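Long-range contacts in Kiaa0380 (Homo sapiens, PDB 1HTJ), which probably links heterotrimeric G protein signalling to Rho GTPases, its RGS-like domain being the likely docking module for activated G alpha subunits: residues 44-49 / 171-176; 40-45 / 154-159. The protein carries 3 engineered substitutions. One frame throughout, in Å; residues are numbered along the deposited sequence.

Contact 1 of 2, residues 44-49 / 171-176; sequences LGVFLR and EKQLAA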
loop_
_atom_site.group_PDB
_atom_site.type_symbol
_atom_site.label_atom_id
_atom_site.label_comp_id
_atom_site.label_asym_id
_atom_site.label_seq_id
_atom_site.Cartn_x
_atom_site.Cartn_y
_atom_site.Cartn_z
ATOM N N LEU A 44 -4.544 -8.178 1.969
ATOM C CA LEU A 44 -3.895 -6.884 1.938
ATOM C C LEU A 44 -4.900 -5.843 2.407
ATOM O O LEU A 44 -4.566 -4.943 3.167
ATOM C CB LEU A 44 -3.432 -6.560 0.516
ATOM C CG LEU A 44 -2.643 -5.254 0.368
ATOM C CD1 LEU A 44 -1.321 -5.376 1.094
ATOM C CD2 LEU A 44 -2.402 -4.957 -1.116
ATOM N N GLY A 45 -6.133 -5.979 1.944
ATOM C CA GLY A 45 -7.190 -5.066 2.326
ATOM C C GLY A 45 -7.403 -5.088 3.827
ATOM O O GLY A 45 -7.465 -4.042 4.462
ATOM N N VAL A 46 -7.517 -6.278 4.403
ATOM C CA VAL A 46 -7.704 -6.404 5.841
ATOM C C VAL A 46 -6.538 -5.683 6.540
ATOM O O VAL A 46 -6.747 -4.843 7.413
ATOM C CB VAL A 46 -7.721 -7.898 6.271
ATOM C CG1 VAL A 46 -7.644 -8.014 7.786
ATOM C CG2 VAL A 46 -8.983 -8.572 5.755
ATOM N N PHE A 47 -5.316 -6.017 6.144
ATOM C CA PHE A 47 -4.131 -5.407 6.717
ATOM C C PHE A 47 -4.162 -3.884 6.577
ATOM O O PHE A 47 -3.779 -3.154 7.498
ATOM C CB PHE A 47 -2.881 -5.993 6.042
ATOM C CG PHE A 47 -1.568 -5.473 6.600
ATOM C CD1 PHE A 47 -1.378 -5.346 7.982
ATOM C CD2 PHE A 47 -0.519 -5.118 5.741
ATOM C CE1 PHE A 47 -0.170 -4.877 8.499
ATOM C CE2 PHE A 47 0.687 -4.651 6.244
ATOM C CZ PHE A 47 0.863 -4.529 7.639
ATOM N N LEU A 48 -4.637 -3.405 5.431
ATOM C CA LEU A 48 -4.699 -1.972 5.170
ATOM C C LEU A 48 -5.708 -1.277 6.084
ATOM O O LEU A 48 -5.499 -0.149 6.516
ATOM C CB LEU A 48 -5.038 -1.728 3.690
ATOM C CG LEU A 48 -3.864 -1.872 2.709
ATOM C CD1 LEU A 48 -4.362 -1.886 1.278
ATOM C CD2 LEU A 48 -2.921 -0.705 2.903
ATOM N N ARG A 49 -6.801 -1.956 6.389
ATOM C CA ARG A 49 -7.808 -1.380 7.272
ATOM C C ARG A 49 -7.175 -1.109 8.635
ATOM O O ARG A 49 -7.432 -0.087 9.255
ATOM C CB ARG A 49 -9.008 -2.336 7.398
ATOM C CG ARG A 49 -9.840 -2.364 6.129
ATOM C CD ARG A 49 -10.955 -3.382 6.172
ATOM N NE ARG A 49 -11.960 -3.072 7.176
ATOM C CZ ARG A 49 -13.141 -3.685 7.253
ATOM N NH1 ARG A 49 -13.451 -4.634 6.391
ATOM N NH2 ARG A 49 -14.023 -3.344 8.184
ATOM N N GLU A 171 -12.884 -6.388 -2.645
ATOM C CA GLU A 171 -13.700 -5.232 -2.951
ATOM C C GLU A 171 -14.372 -4.697 -1.687
ATOM O O GLU A 171 -14.418 -3.490 -1.464
ATOM C CB GLU A 171 -14.761 -5.631 -3.977
ATOM C CG GLU A 171 -15.139 -4.541 -4.954
ATOM C CD GLU A 171 -16.379 -4.904 -5.745
ATOM O OE1 GLU A 171 -16.413 -6.024 -6.320
ATOM O OE2 GLU A 171 -17.317 -4.071 -5.790
ATOM N N LYS A 172 -14.891 -5.604 -0.868
ATOM C CA LYS A 172 -15.564 -5.233 0.373
ATOM C C LYS A 172 -14.609 -4.480 1.300
ATOM O O LYS A 172 -15.019 -3.582 2.045
ATOM C CB LYS A 172 -16.095 -6.491 1.075
ATOM C CG LYS A 172 -16.863 -6.198 2.352
ATOM C CD LYS A 172 -17.475 -7.466 2.955
ATOM C CE LYS A 172 -18.225 -7.145 4.263
ATOM N NZ LYS A 172 -18.737 -8.356 5.001
ATOM N N GLN A 173 -13.336 -4.857 1.246
ATOM C CA GLN A 173 -12.313 -4.214 2.048
ATOM C C GLN A 173 -12.048 -2.820 1.503
ATOM O O GLN A 173 -11.906 -1.856 2.258
ATOM C CB GLN A 173 -11.008 -5.016 2.011
ATOM C CG GLN A 173 -11.148 -6.485 2.382
ATOM C CD GLN A 173 -12.019 -6.697 3.614
ATOM O OE1 GLN A 173 -11.796 -6.083 4.661
ATOM N NE2 GLN A 173 -13.016 -7.569 3.491
ATOM N N LEU A 174 -11.974 -2.711 0.182
ATOM C CA LEU A 174 -11.696 -1.427 -0.430
ATOM C C LEU A 174 -12.804 -0.446 -0.069
ATOM O O LEU A 174 -12.550 0.723 0.207
ATOM C CB LEU A 174 -11.564 -1.593 -1.945
ATOM C CG LEU A 174 -11.302 -0.330 -2.774
ATOM C CD1 LEU A 174 -10.175 0.486 -2.145
ATOM C CD2 LEU A 174 -10.948 -0.737 -4.224
ATOM N N ALA A 175 -14.038 -0.932 -0.060
ATOM C CA ALA A 175 -15.178 -0.092 0.292
ATOM C C ALA A 175 -15.038 0.369 1.744
ATOM O O ALA A 175 -15.327 1.517 2.068
ATOM C CB ALA A 175 -16.483 -0.875 0.124
ATOM N N ALA A 176 -14.600 -0.537 2.610
ATOM C CA ALA A 176 -14.438 -0.219 4.019
ATOM C C ALA A 176 -13.283 0.786 4.223
ATOM O O ALA A 176 -13.365 1.661 5.096
ATOM C CB ALA A 176 -14.195 -1.490 4.810
#
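G45 and Q173 mark the closest backbone approach of two nearly parallel helices: their CA atoms lie 5.2 Å apart, and the segment axes come within 8.7 Å at a crossing angle of 19°. Such proximity rests on G45 having no side chain, which lets Q173 set its CB against the G45 backbone, 3.8 Å from CA. This is the tight part of the contact. From there the Q173 chain bends at its second torsion, so that the amide swings alongside V46, whose CG2 packs near OE1, and presents OE1 to R49.

R49 reaches over from the other helix, its chain crossing that of Q173 at about a right angle. R49 NH1 donates to Q173 OE1 over 2.8 Å with an N-H...O angle of 155°; the oxygen lies close to the guanidinium plane, whereas NH1 stands tilted from the plane of the amide. A bend at chi3 (65°) turns the guanidinium so that one face rests on A176, whose CB sits 3.4 Å from R49 CZ, over the centre of the group. One edge is thus bonded and one face packed, which restrains the turning of the group. R49 and A176 are partly exposed, so this end is nearer solvent, whereas the close G45-Q173 backbone approach is buried.

The other end of the Q173 amide is also held: NE2 donates to V169 O and probably to D155 OD2, so both polar atoms of this buried group have partners. The contact joins helices 41-54 and 163-182 of the all-helical RGS-like domain. Around it, L48 and L174 both pack on L196 of helix 186-202, V46 touches Y139 of helix 118-144, and F47 meets L60 of helix 58-69.

Contact 2 of 2, residues 40-45 / 154-159; sequences RPAHLG and NDLLDL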
loop_
_atom_site.group_PDB
_atom_site.type_symbol
_atom_site.label_atom_id
_atom_site.label_comp_id
_atom_site.label_asym_id
_atom_site.label_seq_id
_atom_site.Cartn_x
_atom_site.Cartn_y
_atom_site.Cartn_z
ATOM N N ARG A 40 -2.224 -11.166 -2.474
ATOM C CA ARG A 40 -3.551 -11.504 -1.958
ATOM C C ARG A 40 -4.297 -10.231 -1.576
ATOM O O ARG A 40 -4.153 -9.720 -0.468
ATOM C CB ARG A 40 -3.409 -12.426 -0.750
ATOM C CG ARG A 40 -2.280 -13.434 -0.892
ATOM C CD ARG A 40 -2.272 -14.075 -2.282
ATOM N NE ARG A 40 -3.598 -14.566 -2.621
ATOM C CZ ARG A 40 -4.216 -15.522 -1.939
ATOM N NH1 ARG A 40 -3.608 -16.080 -0.898
ATOM N NH2 ARG A 40 -5.445 -15.903 -2.269
ATOM N N PRO A 41 -5.123 -9.715 -2.500
ATOM C CA PRO A 41 -5.926 -8.497 -2.356
ATOM C C PRO A 41 -6.816 -8.405 -1.117
ATOM O O PRO A 41 -6.860 -7.367 -0.461
ATOM C CB PRO A 41 -6.742 -8.466 -3.650
ATOM C CG PRO A 41 -5.859 -9.193 -4.620
ATOM C CD PRO A 41 -5.394 -10.357 -3.796
ATOM N N ALA A 42 -7.528 -9.481 -0.810
ATOM C CA ALA A 42 -8.417 -9.494 0.349
ATOM C C ALA A 42 -7.639 -9.311 1.651
ATOM O O ALA A 42 -8.014 -8.497 2.506
ATOM C CB ALA A 42 -9.206 -10.803 0.390
ATOM N N HIS A 43 -6.563 -10.078 1.785
ATOM C CA HIS A 43 -5.708 -10.044 2.956
ATOM C C HIS A 43 -5.047 -8.683 3.093
ATOM O O HIS A 43 -5.001 -8.101 4.186
ATOM C CB HIS A 43 -4.649 -11.137 2.841
ATOM C CG HIS A 43 -5.214 -12.519 2.910
ATOM N ND1 HIS A 43 -6.027 -13.039 1.926
ATOM C CD2 HIS A 43 -5.154 -13.459 3.885
ATOM C CE1 HIS A 43 -6.448 -14.237 2.293
ATOM N NE2 HIS A 43 -5.934 -14.515 3.478
ATOM N N LEU A 44 -4.544 -8.178 1.969
ATOM C CA LEU A 44 -3.895 -6.884 1.938
ATOM C C LEU A 44 -4.900 -5.843 2.407
ATOM O O LEU A 44 -4.566 -4.943 3.167
ATOM C CB LEU A 44 -3.432 -6.560 0.516
ATOM C CG LEU A 44 -2.643 -5.254 0.368
ATOM C CD1 LEU A 44 -1.321 -5.376 1.094
ATOM C CD2 LEU A 44 -2.402 -4.957 -1.116
ATOM N N GLY A 45 -6.133 -5.979 1.944
ATOM C CA GLY A 45 -7.190 -5.066 2.326
ATOM C C GLY A 45 -7.403 -5.088 3.827
ATOM O O GLY A 45 -7.465 -4.042 4.462
ATOM N N ASN A 154 -13.616 -11.433 8.900
ATOM C CA ASN A 154 -14.738 -12.341 8.734
ATOM C C ASN A 154 -14.881 -12.684 7.265
ATOM O O ASN A 154 -15.050 -13.846 6.905
ATOM C CB ASN A 154 -16.028 -11.702 9.236
ATOM C CG ASN A 154 -16.253 -11.960 10.703
ATOM O OD1 ASN A 154 -15.369 -12.475 11.394
ATOM N ND2 ASN A 154 -17.436 -11.610 11.195
ATOM N N ASP A 155 -14.790 -11.663 6.418
ATOM C CA ASP A 155 -14.928 -11.850 4.986
ATOM C C ASP A 155 -13.902 -12.816 4.435
ATOM O O ASP A 155 -14.114 -13.395 3.382
ATOM C CB ASP A 155 -14.808 -10.509 4.267
ATOM C CG ASP A 155 -15.703 -9.449 4.875
ATOM O OD1 ASP A 155 -16.833 -9.805 5.270
ATOM O OD2 ASP A 155 -15.281 -8.267 4.950
ATOM N N LEU A 156 -12.789 -12.992 5.143
ATOM C CA LEU A 156 -11.744 -13.906 4.689
ATOM C C LEU A 156 -12.246 -15.340 4.730
ATOM O O LEU A 156 -11.746 -16.197 4.004
ATOM C CB LEU A 156 -10.490 -13.784 5.563
ATOM C CG LEU A 156 -9.648 -12.510 5.454
ATOM C CD1 LEU A 156 -8.321 -12.741 6.143
ATOM C CD2 LEU A 156 -9.408 -12.154 4.003
ATOM N N LEU A 157 -13.229 -15.594 5.590
ATOM C CA LEU A 157 -13.801 -16.925 5.720
ATOM C C LEU A 157 -14.492 -17.287 4.416
ATOM O O LEU A 157 -14.523 -18.448 4.024
ATOM C CB LEU A 157 -14.817 -16.960 6.861
ATOM C CG LEU A 157 -14.292 -16.588 8.252
ATOM C CD1 LEU A 157 -15.454 -16.540 9.231
ATOM C CD2 LEU A 157 -13.233 -17.595 8.710
ATOM N N ASP A 158 -15.037 -16.275 3.747
ATOM C CA ASP A 158 -15.734 -16.459 2.485
ATOM C C ASP A 158 -14.866 -16.902 1.310
ATOM O O ASP A 158 -15.378 -17.421 0.320
ATOM C CB ASP A 158 -16.466 -15.171 2.117
ATOM C CG ASP A 158 -17.843 -15.103 2.729
ATOM O OD1 ASP A 158 -17.975 -15.449 3.922
ATOM O OD2 ASP A 158 -18.791 -14.705 2.019
ATOM N N LEU A 159 -13.559 -16.706 1.406
ATOM C CA LEU A 159 -12.677 -17.103 0.317
ATOM C C LEU A 159 -12.732 -18.606 0.071
ATOM O O LEU A 159 -12.632 -19.403 1.004
ATOM C CB LEU A 159 -11.238 -16.691 0.619
ATOM C CG LEU A 159 -10.950 -15.195 0.699
ATOM C CD1 LEU A 159 -9.489 -15.010 0.999
ATOM C CD2 LEU A 159 -11.317 -14.507 -0.604
#
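L156 lays its CD2 over one face of the H43 imidazole, 4.1 Å from the ring centroid and 12° off the ring normal, the geometry of a CH-pi contact. Its other methyl reaches the same ring nearer the rim, CD1 lying 4.0 Å from H43 CD2. L156 CD2 also packs against A42 CB at 3.9 Å; the leucine therefore spans two consecutive residues of the helix. L159 approaches the ring obliquely from further along the loop, its CD1 3.4 Å from H43 CE1, and touches A42 CB more distantly at 4.3 Å.

The ring is placed for this by its first torsion (chi1 -67°), which sets CG opposite the carbonyl carbon and beside the backbone N. No hydrogen bond crosses between the segments; the contact therefore rests on a CH-pi interaction and van der Waals packing. In the all-helical RGS-like domain it fastens the loop between helices 118-144 and 163-182 onto the first turn of helix 41-54, for which R40 is the N-cap residue. Within that loop the backbone turns, with L157 N bonded to N154 O at 2.8 Å and L159 N bonded to L156 O, and this places L156 and L159, three residues apart, facing the helix.

H43 also meets the F31 ring of helix 27-32 with the planes at about 45°, and its NE2 has a weak hydrogen bond to S27 OG. V169 of helix 163-182 touches both A42 and L159, while R40 forms a salt bridge with E166 of that helix.

After two short helices, 27-32 and 34-39, the chain enters helix 41-54; R40 just before it and its opening turns supply residues 40-45 and 44-49, which share L44 and G45. Contact 2 closes the shorter loop, with 108 residues intervening before 154-159. Contact 1 closes a loop of 121 residues, ending at 171-176. Contact 2 both begins and ends earlier, so the two closures cross, offset by a few residues at the start, and their centres lie 8 Å apart. D155, from the loop of contact 2, meets Q173 and pairs with K172 of contact 1. The contacts thereby join helix 41-54 to helix 163-182 both directly and through the loop before it.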